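Local coordinates for protein sniffer CG10964-PA (Drosophila melanogaster, PDB 1SNY) that binds NADP in a Rossmann fold of the short-chain dehydrogenase/reductase family and probably reduces carbonyl compounds with NADPH, at residues G34-L42 and E63-I74; M161-S172 and Y208-P219. All coordinates share one frame; numbering follows the deposited sequence.

Interaction 1 of 2, residues G34-L42 and E63-I74; sequences GLGLVKALL and ELEDLAKNHSNI
Leu35, Val38, Lys39 and Leu42 of helix 34-42 meet helix 63-70 and the turn after it, the two helix axes running nearly parallel (19°) at 11.3 Å. The polar part is one salt bridge. Lys39 runs fully extended beyond CG (chi2 179°), which carries NZ across to Glu63; the two side chains cross at about a right angle, and NZ comes to 2.7 Å from Glu63 OE2, which it meets from well above the carboxylate plane. Next to this pair the contact is apolar. Leu67 CD1 lies 3.7 Å from Leu35 CD1 and also touches Val38 CG1 and the CG methylene of Lys39, so the aliphatic root of the lysine takes part in the packing. Farther along, Ile74 CD1 is 4.1 Å from Val38 CG1 and equally far from Leu42 CD1.

At the C-terminal end the interaction is CH-pi: Leu42 CD1 stands over the face of the His71 imidazole, 3.9 Å from its centroid and 8° off the normal. The ring is steadied by its ND1, which donates in the ring plane to a lone pair of Leu67 O (2.9 Å). Replacing His71, an alanine here would probably open a gap beside Leu42 CD1 and take from Leu67 O its imidazole donor. Leu42 CD2 rests against the amide of Asn73, whose ND2 bonds to Pro48 O.

Both helices belong to the Rossmann fold: Val38 and Leu42 also pack on strand 50-55, Leu64 on strands 50-55 and 74-78, while Leu37 and Ala40 turn to helix 235-248.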
loop_
_atom_site.group_PDB
_atom_site.type_symbol
_atom_site.label_atom_id
_atom_site.label_comp_id
_atom_site.label_asym_id
_atom_site.label_seq_id
_atom_site.Cartn_x
_atom_site.Cartn_y
_atom_site.Cartn_z
ATOM N N GLY A 34 -16.158 15.623 -0.832
ATOM C CA GLY A 34 -17.276 15.004 -0.143
ATOM C C GLY A 34 -18.503 15.884 -0.259
ATOM O O GLY A 34 -19.583 15.433 -0.646
ATOM N N LEU A 35 -18.324 17.156 0.073
ATOM C CA LEU A 35 -19.404 18.131 0.007
ATOM C C LEU A 35 -19.827 18.356 -1.442
ATOM O O LEU A 35 -21.011 18.531 -1.735
ATOM C CB LEU A 35 -18.937 19.455 0.611
ATOM C CG LEU A 35 -19.922 20.625 0.599
ATOM C CD1 LEU A 35 -21.114 20.309 1.497
ATOM C CD2 LEU A 35 -19.209 21.880 1.075
ATOM N N GLY A 36 -18.847 18.357 -2.341
ATOM C CA GLY A 36 -19.133 18.569 -3.746
ATOM C C GLY A 36 -19.999 17.461 -4.302
ATOM O O GLY A 36 -20.901 17.710 -5.107
ATOM N N LEU A 37 -19.723 16.232 -3.869
ATOM C CA LEU A 37 -20.481 15.075 -4.322
ATOM C C LEU A 37 -21.910 15.158 -3.816
ATOM O O LEU A 37 -22.847 14.854 -4.547
ATOM C CB LEU A 37 -19.833 13.778 -3.827
ATOM C CG LEU A 37 -18.499 13.359 -4.447
ATOM C CD1 LEU A 37 -17.984 12.117 -3.733
ATOM C CD2 LEU A 37 -18.679 13.078 -5.933
ATOM N N VAL A 38 -22.073 15.558 -2.557
ATOM C CA VAL A 38 -23.407 15.688 -1.976
ATOM C C VAL A 38 -24.256 16.592 -2.864
ATOM O O VAL A 38 -25.335 16.204 -3.309
ATOM C CB VAL A 38 -23.353 16.305 -0.559
ATOM C CG1 VAL A 38 -24.758 16.478 -0.011
ATOM C CG2 VAL A 38 -22.538 15.424 0.360
ATOM N N LYS A 39 -23.755 17.794 -3.133
ATOM C CA LYS A 39 -24.481 18.748 -3.959
ATOM C C LYS A 39 -24.774 18.202 -5.351
ATOM O O LYS A 39 -25.878 18.365 -5.863
ATOM C CB LYS A 39 -23.696 20.058 -4.073
ATOM C CG LYS A 39 -23.450 20.751 -2.743
ATOM C CD LYS A 39 -22.646 22.027 -2.937
ATOM C CE LYS A 39 -22.344 22.698 -1.606
ATOM N NZ LYS A 39 -21.466 23.890 -1.783
ATOM N N ALA A 40 -23.789 17.556 -5.962
ATOM C CA ALA A 40 -23.977 17.002 -7.297
ATOM C C ALA A 40 -25.027 15.893 -7.286
ATOM O O ALA A 40 -25.751 15.710 -8.262
ATOM C CB ALA A 40 -22.659 16.462 -7.832
ATOM N N LEU A 41 -25.099 15.153 -6.184
ATOM C CA LEU A 41 -26.067 14.070 -6.064
ATOM C C LEU A 41 -27.472 14.649 -6.037
ATOM O O LEU A 41 -28.401 14.093 -6.631
ATOM C CB LEU A 41 -25.806 13.262 -4.790
ATOM C CG LEU A 41 -24.585 12.337 -4.839
ATOM C CD1 LEU A 41 -24.259 11.839 -3.446
ATOM C CD2 LEU A 41 -24.864 11.175 -5.783
ATOM N N LEU A 42 -27.614 15.776 -5.347
ATOM C CA LEU A 42 -28.896 16.460 -5.237
ATOM C C LEU A 42 -29.367 17.000 -6.588
ATOM O O LEU A 42 -30.531 16.843 -6.952
ATOM C CB LEU A 42 -28.786 17.612 -4.234
ATOM C CG LEU A 42 -28.419 17.215 -2.803
ATOM C CD1 LEU A 42 -28.278 18.456 -1.939
ATOM C CD2 LEU A 42 -29.485 16.291 -2.242
ATOM N N GLU A 63 -22.270 24.363 6.219
ATOM C CA GLU A 63 -22.803 24.180 4.876
ATOM C C GLU A 63 -23.498 22.828 4.719
ATOM O O GLU A 63 -24.547 22.741 4.085
ATOM C CB GLU A 63 -21.689 24.334 3.841
ATOM C CG GLU A 63 -22.139 24.091 2.410
ATOM C CD GLU A 63 -21.283 24.825 1.399
ATOM O OE1 GLU A 63 -20.045 24.853 1.569
ATOM O OE2 GLU A 63 -21.850 25.370 0.429
ATOM N N LEU A 64 -22.918 21.781 5.300
ATOM C CA LEU A 64 -23.513 20.446 5.227
ATOM C C LEU A 64 -24.745 20.403 6.119
ATOM O O LEU A 64 -25.766 19.810 5.766
ATOM C CB LEU A 64 -22.516 19.380 5.691
ATOM C CG LEU A 64 -23.075 17.956 5.823
ATOM C CD1 LEU A 64 -23.540 17.450 4.465
ATOM C CD2 LEU A 64 -22.011 17.036 6.396
ATOM N N GLU A 65 -24.636 21.034 7.283
ATOM C CA GLU A 65 -25.732 21.085 8.241
ATOM C C GLU A 65 -26.877 21.914 7.662
ATOM O O GLU A 65 -28.048 21.682 7.970
ATOM C CB GLU A 65 -25.240 21.698 9.554
ATOM C CG GLU A 65 -26.279 21.756 10.658
ATOM C CD GLU A 65 -26.940 20.418 10.907
ATOM O OE1 GLU A 65 -27.819 20.033 10.108
ATOM O OE2 GLU A 65 -26.574 19.749 11.898
ATOM N N ASP A 66 -26.525 22.878 6.816
ATOM C CA ASP A 66 -27.508 23.741 6.180
ATOM C C ASP A 66 -28.193 22.977 5.054
ATOM O O ASP A 66 -29.407 23.072 4.877
ATOM C CB ASP A 66 -26.834 24.989 5.633
ATOM N N LEU A 67 -27.409 22.223 4.290
ATOM C CA LEU A 67 -27.955 21.431 3.195
ATOM C C LEU A 67 -28.945 20.426 3.764
ATOM O O LEU A 67 -29.939 20.084 3.124
ATOM C CB LEU A 67 -26.839 20.682 2.461
ATOM C CG LEU A 67 -25.845 21.495 1.633
ATOM C CD1 LEU A 67 -24.765 20.573 1.097
ATOM C CD2 LEU A 67 -26.569 22.187 0.486
ATOM N N ALA A 68 -28.660 19.956 4.976
ATOM C CA ALA A 68 -29.512 18.987 5.653
ATOM C C ALA A 68 -30.849 19.620 6.017
ATOM O O ALA A 68 -31.911 19.035 5.792
ATOM C CB ALA A 68 -28.821 18.478 6.911
ATOM N N LYS A 69 -30.787 20.821 6.580
ATOM C CA LYS A 69 -31.986 21.541 6.982
ATOM C C LYS A 69 -32.857 21.915 5.787
ATOM O O LYS A 69 -33.994 22.351 5.956
ATOM C CB LYS A 69 -31.602 22.800 7.765
ATOM C CG LYS A 69 -30.937 22.507 9.103
ATOM C CD LYS A 69 -30.757 23.768 9.926
ATOM C CE LYS A 69 -30.282 23.442 11.332
ATOM N NZ LYS A 69 -30.155 24.664 12.174
ATOM N N ASN A 70 -32.324 21.741 4.583
ATOM C CA ASN A 70 -33.063 22.060 3.366
ATOM C C ASN A 70 -33.393 20.817 2.548
ATOM O O ASN A 70 -34.259 20.850 1.673
ATOM C CB ASN A 70 -32.265 23.041 2.508
ATOM C CG ASN A 70 -32.390 24.469 2.990
ATOM O OD1 ASN A 70 -32.222 24.755 4.175
ATOM N ND2 ASN A 70 -32.684 25.380 2.068
ATOM N N HIS A 71 -32.693 19.724 2.825
ATOM C CA HIS A 71 -32.926 18.476 2.113
ATOM C C HIS A 71 -33.029 17.329 3.116
ATOM O O HIS A 71 -32.031 16.920 3.715
ATOM C CB HIS A 71 -31.794 18.219 1.117
ATOM C CG HIS A 71 -31.584 19.334 0.139
ATOM N ND1 HIS A 71 -30.946 20.510 0.477
ATOM C CD2 HIS A 71 -31.932 19.457 -1.164
ATOM C CE1 HIS A 71 -30.908 21.307 -0.576
ATOM N NE2 HIS A 71 -31.500 20.692 -1.585
ATOM N N SER A 72 -34.246 16.822 3.296
ATOM C CA SER A 72 -34.503 15.743 4.243
ATOM C C SER A 72 -33.957 14.385 3.808
ATOM O O SER A 72 -33.837 13.479 4.628
ATOM C CB SER A 72 -36.008 15.635 4.521
ATOM O OG SER A 72 -36.739 15.439 3.324
ATOM N N ASN A 73 -33.635 14.233 2.527
ATOM C CA ASN A 73 -33.085 12.964 2.061
ATOM C C ASN A 73 -31.649 12.834 2.570
ATOM O O ASN A 73 -31.048 11.762 2.519
ATOM C CB ASN A 73 -33.139 12.870 0.529
ATOM C CG ASN A 73 -32.406 14.003 -0.162
ATOM O OD1 ASN A 73 -32.512 15.162 0.234
ATOM N ND2 ASN A 73 -31.677 13.673 -1.222
ATOM N N ILE A 74 -31.114 13.939 3.079
ATOM C CA ILE A 74 -29.765 13.953 3.627
ATOM C C ILE A 74 -29.809 13.485 5.080
ATOM O O ILE A 74 -30.667 13.912 5.850
ATOM C CB ILE A 74 -29.151 15.378 3.580
ATOM C CG1 ILE A 74 -28.946 15.813 2.124
ATOM C CG2 ILE A 74 -27.832 15.406 4.340
ATOM C CD1 ILE A 74 -28.329 17.202 1.969
#

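Interaction 2 of 2, residues M161-S172 and Y208-P219; sequences MGVGRAAIINMS and YPQRIMCVSLHP. With NAP (NADP nicotinamide-adenine-dinucleotide phosphate), chain B.
A bend at the last torsion of Met161 (chi3 33°) turns its CE onto Met213 CB, 3.6 Å away; Met213, also a selenomethionine, sends its CG out opposite the backbone N (chi1 -175°), and its CE reaches on to Ala167 CB and Ile169 CD1. Met161 SE also touches Arg211 CD and makes an oblique Met-aromatic contact with the Tyr208 ring. Ile169 CD1 in turn presses on Val215 CG2 at 3.4 Å, a tight pair of side chains lying side by side.

Strands 167-171 and 213-217 run parallel, 8° apart. Their backbone bonds alternate between the two strands: Met213 N to Ala166 O, Ile168 N to Met213 O (2.6 Å), Val215 N to Ile168 O, Asn170 N to Val215 O and Leu217 N to Asn170 O. Ile168, Asn170 and Ser216 point to the other face of the sheet, where Asn170 OD1 accepts from Asn108 ND2, while its ND2 and Ser216 OG both bond to Thr200 OG1.

Before the strands, Arg211 ends helix 187-207 as the C-prime residue of a Schellman motif. Its CB sits over the centre of the Arg165 guanidinium, its own guanidinium covers the Tyr208 ring, and NH1 donates to Tyr208 O (2.9 Å). A water joins Arg165 NH2 to Gln210 O, and Arg165 NE bonds to Ala153 O of helix 124-155.

At the C-terminal ends the strands open onto NADP, as is usual in a Rossmann sheet. Met171 CG is 3.2 Å from the cofactor's O4D, and Pro219 CD packs 3.6 Å from C5N of the nicotinamide. These are van der Waals contacts, consistent with the strand ends shaping the pocket beside the nicotinamide ribose and ring, while Tyr189, Asn109, Val222 and Thr224 supply hydrogen bonds to the cofactor.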
loop_
_atom_site.group_PDB
_atom_site.type_symbol
_atom_site.label_atom_id
_atom_site.label_comp_id
_atom_site.label_asym_id
_atom_site.label_seq_id
_atom_site.Cartn_x
_atom_site.Cartn_y
_atom_site.Cartn_z
HETATM N N MSE A 161 -24.663 -4.903 -12.949
HETATM C CA MSE A 161 -23.797 -4.325 -11.930
HETATM C C MSE A 161 -23.675 -2.822 -12.135
HETATM O O MSE A 161 -23.585 -2.345 -13.264
HETATM C CB MSE A 161 -22.420 -4.989 -11.978
HETATM C CG MSE A 161 -22.437 -6.465 -11.583
HETATM SE SE MSE A 161 -20.651 -7.205 -11.445
HETATM C CE MSE A 161 -19.770 -5.610 -10.820
ATOM N N GLY A 162 -23.686 -2.077 -11.033
ATOM C CA GLY A 162 -23.581 -0.634 -11.109
ATOM C C GLY A 162 -24.032 -0.024 -9.800
ATOM O O GLY A 162 -24.441 -0.742 -8.884
ATOM N N VAL A 163 -23.967 1.296 -9.700
ATOM C CA VAL A 163 -24.378 1.966 -8.475
ATOM C C VAL A 163 -25.871 1.765 -8.226
ATOM O O VAL A 163 -26.349 1.931 -7.106
ATOM C CB VAL A 163 -24.064 3.470 -8.531
ATOM C CG1 VAL A 163 -22.557 3.686 -8.504
ATOM C CG2 VAL A 163 -24.662 4.081 -9.796
ATOM N N GLY A 164 -26.599 1.399 -9.275
ATOM C CA GLY A 164 -28.020 1.162 -9.138
ATOM C C GLY A 164 -28.290 -0.110 -8.358
ATOM O O GLY A 164 -29.381 -0.289 -7.810
ATOM N N ARG A 165 -27.301 -0.998 -8.300
ATOM C CA ARG A 165 -27.441 -2.258 -7.578
ATOM C C ARG A 165 -26.670 -2.183 -6.261
ATOM O O ARG A 165 -27.260 -1.955 -5.204
ATOM C CB ARG A 165 -26.925 -3.416 -8.447
ATOM C CG ARG A 165 -27.186 -4.799 -7.884
ATOM C CD ARG A 165 -26.978 -5.887 -8.943
ATOM N NE ARG A 165 -27.106 -7.220 -8.362
ATOM C CZ ARG A 165 -27.027 -8.353 -9.051
ATOM N NH1 ARG A 165 -26.823 -8.320 -10.360
ATOM N NH2 ARG A 165 -27.136 -9.518 -8.423
ATOM N N ALA A 166 -25.353 -2.367 -6.328
ATOM C CA ALA A 166 -24.500 -2.293 -5.146
ATOM C C ALA A 166 -23.066 -2.016 -5.582
ATOM O O ALA A 166 -22.579 -2.603 -6.555
ATOM C CB ALA A 166 -24.572 -3.590 -4.362
ATOM N N ALA A 167 -22.385 -1.131 -4.861
ATOM C CA ALA A 167 -21.017 -0.798 -5.224
ATOM C C ALA A 167 -20.239 -0.078 -4.145
ATOM O O ALA A 167 -20.805 0.636 -3.317
ATOM C CB ALA A 167 -21.020 0.061 -6.493
ATOM N N ILE A 168 -18.924 -0.271 -4.176
ATOM C CA ILE A 168 -18.026 0.399 -3.254
ATOM C C ILE A 168 -17.113 1.235 -4.135
ATOM O O ILE A 168 -16.415 0.692 -4.994
ATOM C CB ILE A 168 -17.139 -0.588 -2.472
ATOM C CG1 ILE A 168 -18.006 -1.473 -1.579
ATOM C CG2 ILE A 168 -16.097 0.184 -1.666
ATOM C CD1 ILE A 168 -17.259 -2.672 -0.999
ATOM N N ILE A 169 -17.129 2.547 -3.945
ATOM C CA ILE A 169 -16.262 3.408 -4.732
ATOM C C ILE A 169 -15.198 3.942 -3.791
ATOM O O ILE A 169 -15.505 4.654 -2.829
ATOM C CB ILE A 169 -17.007 4.619 -5.329
ATOM C CG1 ILE A 169 -18.279 4.169 -6.058
ATOM C CG2 ILE A 169 -16.067 5.360 -6.298
ATOM C CD1 ILE A 169 -18.034 3.375 -7.313
ATOM N N ASN A 170 -13.948 3.581 -4.047
ATOM C CA ASN A 170 -12.858 4.058 -3.208
ATOM C C ASN A 170 -12.183 5.242 -3.861
ATOM O O ASN A 170 -11.611 5.121 -4.945
ATOM C CB ASN A 170 -11.814 2.965 -2.981
ATOM C CG ASN A 170 -12.342 1.829 -2.132
ATOM O OD1 ASN A 170 -13.029 2.057 -1.134
ATOM N ND2 ASN A 170 -12.024 0.602 -2.519
HETATM N N MSE A 171 -12.251 6.388 -3.207
HETATM C CA MSE A 171 -11.617 7.563 -3.768
HETATM C C MSE A 171 -10.118 7.373 -3.646
HETATM O O MSE A 171 -9.576 7.363 -2.545
HETATM C CB MSE A 171 -12.055 8.828 -3.031
HETATM C CG MSE A 171 -11.765 10.097 -3.818
HETATM SE SE MSE A 171 -12.834 10.309 -5.431
HETATM C CE MSE A 171 -13.173 8.489 -5.975
ATOM N N SER A 172 -9.453 7.193 -4.783
ATOM C CA SER A 172 -8.009 6.987 -4.791
ATOM C C SER A 172 -7.318 8.228 -5.344
ATOM O O SER A 172 -7.844 9.321 -5.232
ATOM C CB SER A 172 -7.667 5.750 -5.634
ATOM O OG SER A 172 -6.299 5.391 -5.497
ATOM N N TYR A 208 -17.552 -10.444 -6.110
ATOM C CA TYR A 208 -18.168 -10.759 -7.394
ATOM C C TYR A 208 -19.384 -11.679 -7.286
ATOM O O TYR A 208 -20.362 -11.506 -8.020
ATOM C CB TYR A 208 -17.153 -11.384 -8.351
ATOM C CG TYR A 208 -17.750 -11.636 -9.719
ATOM C CD1 TYR A 208 -18.169 -10.575 -10.515
ATOM C CD2 TYR A 208 -17.966 -12.934 -10.182
ATOM C CE1 TYR A 208 -18.796 -10.796 -11.743
ATOM C CE2 TYR A 208 -18.594 -13.166 -11.405
ATOM C CZ TYR A 208 -19.005 -12.094 -12.179
ATOM O OH TYR A 208 -19.634 -12.311 -13.385
ATOM N N PRO A 209 -19.336 -12.683 -6.390
ATOM C CA PRO A 209 -20.459 -13.612 -6.213
ATOM C C PRO A 209 -21.785 -12.893 -5.974
ATOM O O PRO A 209 -22.815 -13.279 -6.529
ATOM C CB PRO A 209 -20.034 -14.434 -5.004
ATOM C CG PRO A 209 -18.564 -14.522 -5.182
ATOM C CD PRO A 209 -18.187 -13.106 -5.571
ATOM N N GLN A 210 -21.761 -11.859 -5.134
ATOM C CA GLN A 210 -22.972 -11.092 -4.849
ATOM C C GLN A 210 -23.116 -9.950 -5.848
ATOM O O GLN A 210 -24.041 -9.141 -5.756
ATOM C CB GLN A 210 -22.950 -10.527 -3.425
ATOM C CG GLN A 210 -23.064 -11.568 -2.323
ATOM C CD GLN A 210 -21.745 -12.249 -2.008
ATOM O OE1 GLN A 210 -21.680 -13.144 -1.164
ATOM N NE2 GLN A 210 -20.684 -11.823 -2.678
ATOM N N ARG A 211 -22.193 -9.899 -6.804
ATOM C CA ARG A 211 -22.189 -8.882 -7.849
ATOM C C ARG A 211 -22.117 -7.451 -7.319
ATOM O O ARG A 211 -22.846 -6.575 -7.785
ATOM C CB ARG A 211 -23.424 -9.042 -8.742
ATOM C CG ARG A 211 -23.467 -10.352 -9.516
ATOM C CD ARG A 211 -22.322 -10.431 -10.509
ATOM N NE ARG A 211 -22.453 -11.569 -11.418
ATOM C CZ ARG A 211 -22.185 -12.831 -11.099
ATOM N NH1 ARG A 211 -21.763 -13.147 -9.882
ATOM N NH2 ARG A 211 -22.332 -13.781 -12.012
ATOM N N ILE A 212 -21.240 -7.222 -6.341
ATOM C CA ILE A 212 -21.044 -5.897 -5.772
ATOM C C ILE A 212 -19.820 -5.313 -6.464
ATOM O O ILE A 212 -18.733 -5.878 -6.397
ATOM C CB ILE A 212 -20.782 -5.955 -4.242
ATOM C CG1 ILE A 212 -22.005 -6.531 -3.529
ATOM C CG2 ILE A 212 -20.459 -4.550 -3.716
ATOM C CD1 ILE A 212 -21.792 -6.773 -2.026
HETATM N N MSE A 213 -20.010 -4.186 -7.132
HETATM C CA MSE A 213 -18.938 -3.530 -7.871
HETATM C C MSE A 213 -17.985 -2.739 -6.973
HETATM O O MSE A 213 -18.417 -2.084 -6.026
HETATM C CB MSE A 213 -19.560 -2.597 -8.921
HETATM C CG MSE A 213 -18.572 -1.919 -9.860
HETATM SE SE MSE A 213 -19.474 -0.826 -11.184
HETATM C CE MSE A 213 -19.573 0.822 -10.187
ATOM N N CYS A 214 -16.688 -2.826 -7.253
ATOM C CA CYS A 214 -15.709 -2.059 -6.491
ATOM C C CYS A 214 -14.717 -1.444 -7.452
ATOM O O CYS A 214 -14.137 -2.134 -8.298
ATOM C CB CYS A 214 -14.961 -2.917 -5.468
ATOM S SG CYS A 214 -13.890 -1.896 -4.395
ATOM N N VAL A 215 -14.533 -0.136 -7.339
ATOM C CA VAL A 215 -13.611 0.552 -8.215
ATOM C C VAL A 215 -12.893 1.653 -7.470
ATOM O O VAL A 215 -13.430 2.225 -6.517
ATOM C CB VAL A 215 -14.345 1.221 -9.414
ATOM C CG1 VAL A 215 -15.207 0.198 -10.157
ATOM C CG2 VAL A 215 -15.198 2.374 -8.912
ATOM N N SER A 216 -11.666 1.931 -7.896
ATOM C CA SER A 216 -10.900 3.025 -7.328
ATOM C C SER A 216 -11.094 4.150 -8.328
ATOM O O SER A 216 -11.080 3.919 -9.542
ATOM C CB SER A 216 -9.413 2.688 -7.245
ATOM O OG SER A 216 -9.149 1.821 -6.160
ATOM N N LEU A 217 -11.271 5.364 -7.837
ATOM C CA LEU A 217 -11.478 6.474 -8.742
ATOM C C LEU A 217 -10.655 7.693 -8.361
ATOM O O LEU A 217 -10.614 8.107 -7.204
ATOM C CB LEU A 217 -12.980 6.822 -8.797
ATOM C CG LEU A 217 -13.446 7.908 -9.777
ATOM C CD1 LEU A 217 -14.855 7.587 -10.256
ATOM C CD2 LEU A 217 -13.400 9.277 -9.119
ATOM N N HIS A 218 -9.969 8.243 -9.355
ATOM C CA HIS A 218 -9.164 9.440 -9.185
ATOM C C HIS A 218 -10.083 10.566 -9.634
ATOM O O HIS A 218 -10.574 10.556 -10.761
ATOM C CB HIS A 218 -7.923 9.377 -10.082
ATOM C CG HIS A 218 -7.183 10.674 -10.183
ATOM N ND1 HIS A 218 -6.652 11.318 -9.087
ATOM C CD2 HIS A 218 -6.892 11.454 -11.253
ATOM C CE1 HIS A 218 -6.066 12.436 -9.475
ATOM N NE2 HIS A 218 -6.197 12.543 -10.785
ATOM N N PRO A 219 -10.341 11.541 -8.753
ATOM C CA PRO A 219 -11.215 12.673 -9.055
ATOM C C PRO A 219 -10.539 13.751 -9.890
ATOM O O PRO A 219 -11.117 14.812 -10.128
ATOM C CB PRO A 219 -11.587 13.179 -7.668
ATOM C CG PRO A 219 -10.285 12.998 -6.927
ATOM C CD PRO A 219 -9.852 11.616 -7.361
HETATM P PA NAP B . -9.998 17.526 2.049
HETATM O O1A NAP B . -8.902 17.591 2.932
HETATM O O2A NAP B . -10.745 18.716 1.483
HETATM O O5B NAP B . -11.142 16.603 2.680
HETATM C C5B NAP B . -10.773 15.376 3.363
HETATM C C4B NAP B . -12.137 14.967 4.003
HETATM O O4B NAP B . -11.888 13.680 4.737
HETATM C C3B NAP B . -12.663 15.924 5.119
HETATM O O3B NAP B . -14.096 15.919 5.027
HETATM C C2B NAP B . -12.119 15.296 6.385
HETATM O O2B NAP B . -12.762 15.653 7.601
HETATM C C1B NAP B . -12.261 13.785 6.090
HETATM N N9A NAP B . -11.415 13.042 7.008
HETATM C C8A NAP B . -10.046 12.993 7.181
HETATM N N7A NAP B . -9.652 12.184 8.157
HETATM C C5A NAP B . -10.845 11.675 8.648
HETATM C C6A NAP B . -11.079 10.766 9.695
HETATM N N6A NAP B . -10.151 10.167 10.485
HETATM N N1A NAP B . -12.420 10.434 9.962
HETATM C C2A NAP B . -13.471 10.990 9.213
HETATM N N3A NAP B . -13.266 11.892 8.179
HETATM C C4A NAP B . -11.937 12.202 7.935
HETATM O O3 NAP B . -9.576 16.690 0.777
HETATM P PN NAP B . -10.317 16.307 -0.560
HETATM O O1N NAP B . -9.622 16.894 -1.718
HETATM O O2N NAP B . -11.744 16.684 -0.374
HETATM O O5D NAP B . -10.096 14.739 -0.618
HETATM C C5D NAP B . -11.228 13.846 -0.896
HETATM C C4D NAP B . -10.672 12.501 -1.328
HETATM O O4D NAP B . -10.140 12.603 -2.675
HETATM C C3D NAP B . -9.493 11.942 -0.469
HETATM O O3D NAP B . -9.638 10.516 -0.266
HETATM C C2D NAP B . -8.272 12.322 -1.292
HETATM O O2D NAP B . -7.131 11.544 -1.001
HETATM C C1D NAP B . -8.754 12.126 -2.679
HETATM N N1N NAP B . -8.114 12.929 -3.744
HETATM C C2N NAP B . -8.122 14.359 -3.819
HETATM C C3N NAP B . -7.461 14.954 -4.906
HETATM C C7N NAP B . -7.439 16.483 -5.037
HETATM O O7N NAP B . -6.851 16.934 -6.002
HETATM N N7N NAP B . -8.025 17.247 -4.155
HETATM C C4N NAP B . -6.787 14.146 -5.930
HETATM C C5N NAP B . -6.815 12.736 -5.800
HETATM C C6N NAP B . -7.474 12.109 -4.711
HETATM P P2B NAP B . -12.278 16.912 8.537
HETATM O O1X NAP B . -12.856 18.166 7.875
HETATM O O2X NAP B . -12.926 16.565 9.837
HETATM O O3X NAP B . -10.756 16.924 8.534
HETATM O O HOH W 1 -23.500 -3.755 -8.729
HETATM O O HOH W 2 -26.559 -10.112 -5.615
#

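In the fold
Interactions 1 and 2 belong to one parallel sheet with its flanking helices, but to different parts of it. The helices of 34-42 and 63-74 flank the part of the sheet containing strands 23-26, 50-55 and 74-78; strands 167-171 and 213-217 lie beyond strand 105-108. Their centres are 22 Å apart and their nearest atoms about 6 Å, without touching. Helix 235-248 relates them, packing on both and meeting Val163, Leu217 and Pro219 of interaction 2. Both approach NADP: the side chain of Leu35 comes within about 7 Å of it, whereas interaction 2 contributes Met171, Ser172, His218 and Pro219 directly to the pocket.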